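Local coordinates for protein acidocalcisomal pyrophosphatase (Trypanosoma cruzi, PDB 5CUX) that probably hydrolyses inorganic pyrophosphate to phosphate with magnesium as cofactor, the chain being the C-terminal part, with the pyrophosphatase domain, of a longer acidocalcisomal enzyme, at residues A[78-83]-A[163-168]. Residues are numbered along the deposited sequence; the frame is centred on the assembly and turned at random.
Sequences RYNFIC and GQVGAV. With POP (pyrophosphate 2-), chain C; PO4 (phosphate ion), chain J.
Tyr79 and Val168 exchange two backbone hydrogen bonds, Tyr79 N to Val168 O at 2.9 Å and Val168 N to Tyr79 O at 2.8 Å, and so open an antiparallel pairing within the curled sheet of the pyrophosphatase domain. Phe81 and Gly166 form the next hydrogen-bonded pair, and beyond the paired residues the Cys83 amide donates to Gln164 O in a nearly straight bond (173°). Between these pairs, Asn80 faces Ala167 and Ile82 faces Val165 on one side of the sheet, while Tyr79, Phe81 and Val168 share the other.

Val168 can be followed from its root outward. Its CB carries CG1 anti to the carbonyl carbon (chi1 -57°), which sets that methyl 3.5 Å from Phe81 CB, by the root of the ring, which it approaches obliquely; CG2 turns instead toward Tyr79 O, 3.6 Å away. Beyond CG1 the Phe81 ring runs on to Ala152 and Glu154 of strand 150-154. On the reverse face Val165 CG2 lies alongside Ile82 CG1 at 4.0 Å, while the Asn80 side chain runs across that of Val165 at about a right angle, its OD1 3.9 Å from Val165 CG1 and its ND2 hydrogen-bonded to Pro60 O.

Arg78, just before the strand, extends past a bound pyrophosphate and hydrogen-bonds His191 through NH1. The pairing thus illustrates how backbone bonds and apolar contacts can fix a buried core at whose end an arginine of the pyrophosphate pocket projects, its positive charge probably stabilised by the nearby pyrophosphate.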
loop_
_atom_site.group_PDB
_atom_site.type_symbol
_atom_site.label_atom_id
_atom_site.label_comp_id
_atom_site.label_asym_id
_atom_site.label_seq_id
_atom_site.Cartn_x
_atom_site.Cartn_y
_atom_site.Cartn_z
ATOM N N ARG A 78 -11.723 16.043 -2.487
ATOM C CA ARG A 78 -10.283 16.354 -2.556
ATOM C C ARG A 78 -10.227 17.825 -2.222
ATOM O O ARG A 78 -10.583 18.657 -3.035
ATOM C CB ARG A 78 -9.653 16.107 -3.961
ATOM C CG ARG A 78 -8.741 14.827 -4.063
ATOM C CD ARG A 78 -8.194 14.315 -5.514
ATOM N NE ARG A 78 -7.391 13.055 -5.370
ATOM C CZ ARG A 78 -6.790 12.310 -6.328
ATOM N NH1 ARG A 78 -6.107 11.207 -5.982
ATOM N NH2 ARG A 78 -6.852 12.625 -7.624
ATOM N N TYR A 79 -9.839 18.149 -0.998
ATOM C CA TYR A 79 -9.715 19.553 -0.587
ATOM C C TYR A 79 -8.256 19.945 -0.434
ATOM O O TYR A 79 -7.401 19.054 -0.274
ATOM C CB TYR A 79 -10.354 19.771 0.753
ATOM C CG TYR A 79 -11.818 19.520 0.769
ATOM C CD1 TYR A 79 -12.318 18.228 0.825
ATOM C CD2 TYR A 79 -12.727 20.591 0.756
ATOM C CE1 TYR A 79 -13.687 18.011 0.870
ATOM C CE2 TYR A 79 -14.084 20.379 0.810
ATOM C CZ TYR A 79 -14.556 19.099 0.868
ATOM O OH TYR A 79 -15.904 18.901 0.965
ATOM N N ASN A 80 -7.949 21.248 -0.492
ATOM C CA ASN A 80 -6.561 21.668 -0.264
ATOM C C ASN A 80 -6.382 21.903 1.256
ATOM O O ASN A 80 -7.301 22.332 1.959
ATOM C CB ASN A 80 -6.169 22.921 -1.061
ATOM C CG ASN A 80 -5.578 22.587 -2.453
ATOM O OD1 ASN A 80 -4.685 21.747 -2.593
ATOM N ND2 ASN A 80 -6.068 23.270 -3.487
ATOM N N PHE A 81 -5.197 21.560 1.750
ATOM C CA PHE A 81 -4.855 21.694 3.153
ATOM C C PHE A 81 -3.497 22.412 3.271
ATOM O O PHE A 81 -2.527 22.059 2.565
ATOM C CB PHE A 81 -4.787 20.303 3.762
ATOM C CG PHE A 81 -4.099 20.238 5.092
ATOM C CD1 PHE A 81 -4.800 20.473 6.265
ATOM C CD2 PHE A 81 -2.758 19.843 5.171
ATOM C CE1 PHE A 81 -4.187 20.305 7.504
ATOM C CE2 PHE A 81 -2.128 19.671 6.391
ATOM C CZ PHE A 81 -2.844 19.899 7.568
ATOM N N ILE A 82 -3.461 23.438 4.129
ATOM C CA ILE A 82 -2.264 24.229 4.390
ATOM C C ILE A 82 -1.719 23.820 5.752
ATOM O O ILE A 82 -2.420 23.998 6.789
ATOM C CB ILE A 82 -2.564 25.731 4.486
ATOM C CG1 ILE A 82 -3.137 26.251 3.170
ATOM C CG2 ILE A 82 -1.289 26.487 4.807
ATOM C CD1 ILE A 82 -3.901 27.580 3.332
ATOM N N CYS A 83 -0.490 23.272 5.764
ATOM C CA CYS A 83 0.122 22.871 7.016
ATOM C C CYS A 83 0.762 24.044 7.733
ATOM O O CYS A 83 1.558 24.787 7.149
ATOM C CB CYS A 83 1.178 21.797 6.839
ATOM S SG CYS A 83 1.737 21.269 8.507
ATOM N N GLY A 163 3.873 25.411 6.301
ATOM C CA GLY A 163 3.283 26.100 5.168
ATOM C C GLY A 163 3.103 25.279 3.902
ATOM O O GLY A 163 2.777 25.819 2.861
ATOM N N GLN A 164 3.313 23.972 3.988
ATOM C CA GLN A 164 3.175 23.073 2.836
ATOM C C GLN A 164 1.700 22.849 2.498
ATOM O O GLN A 164 0.895 22.702 3.406
ATOM C CB GLN A 164 3.807 21.727 3.167
ATOM C CG GLN A 164 3.868 20.816 1.998
ATOM C CD GLN A 164 4.518 19.500 2.306
ATOM O OE1 GLN A 164 5.544 19.445 2.956
ATOM N NE2 GLN A 164 3.931 18.427 1.821
ATOM N N VAL A 165 1.343 22.805 1.213
ATOM C CA VAL A 165 -0.064 22.598 0.846
ATOM C C VAL A 165 -0.254 21.263 0.115
ATOM O O VAL A 165 0.595 20.846 -0.689
ATOM C CB VAL A 165 -0.592 23.697 -0.093
ATOM C CG1 VAL A 165 -2.022 23.463 -0.343
ATOM C CG2 VAL A 165 -0.384 25.072 0.493
ATOM N N GLY A 166 -1.360 20.578 0.381
ATOM C CA GLY A 166 -1.553 19.323 -0.297
ATOM C C GLY A 166 -2.999 18.920 -0.302
ATOM O O GLY A 166 -3.782 19.383 0.548
ATOM N N ALA A 167 -3.352 18.047 -1.251
ATOM C CA ALA A 167 -4.715 17.557 -1.382
ATOM C C ALA A 167 -5.037 16.537 -0.310
ATOM O O ALA A 167 -4.258 15.639 -0.075
ATOM C CB ALA A 167 -4.857 16.953 -2.668
ATOM N N VAL A 168 -6.173 16.668 0.355
ATOM C CA VAL A 168 -6.501 15.722 1.402
ATOM C C VAL A 168 -7.920 15.282 1.234
ATOM O O VAL A 168 -8.686 15.979 0.612
ATOM C CB VAL A 168 -6.383 16.361 2.787
ATOM C CG1 VAL A 168 -4.944 16.920 2.994
ATOM C CG2 VAL A 168 -7.455 17.433 2.964
HETATM P P1 POP C . -12.584 12.083 -5.434
HETATM O O1 POP C . -13.692 11.257 -6.119
HETATM O O2 POP C . -11.201 11.638 -5.956
HETATM O O3 POP C . -12.650 11.787 -3.921
HETATM O O POP C . -12.831 13.588 -5.733
HETATM P P2 POP C . -12.310 14.338 -6.985
HETATM O O4 POP C . -13.183 14.022 -8.208
HETATM O O5 POP C . -10.850 13.945 -7.274
HETATM O O6 POP C . -12.377 15.856 -6.753
HETATM P P PO4 J . -0.135 16.893 -3.236
HETATM O O1 PO4 J . 0.820 16.518 -4.312
HETATM O O2 PO4 J . -1.429 16.184 -3.441
HETATM O O3 PO4 J . 0.454 16.506 -1.903
HETATM O O4 PO4 J . -0.372 18.356 -3.272
#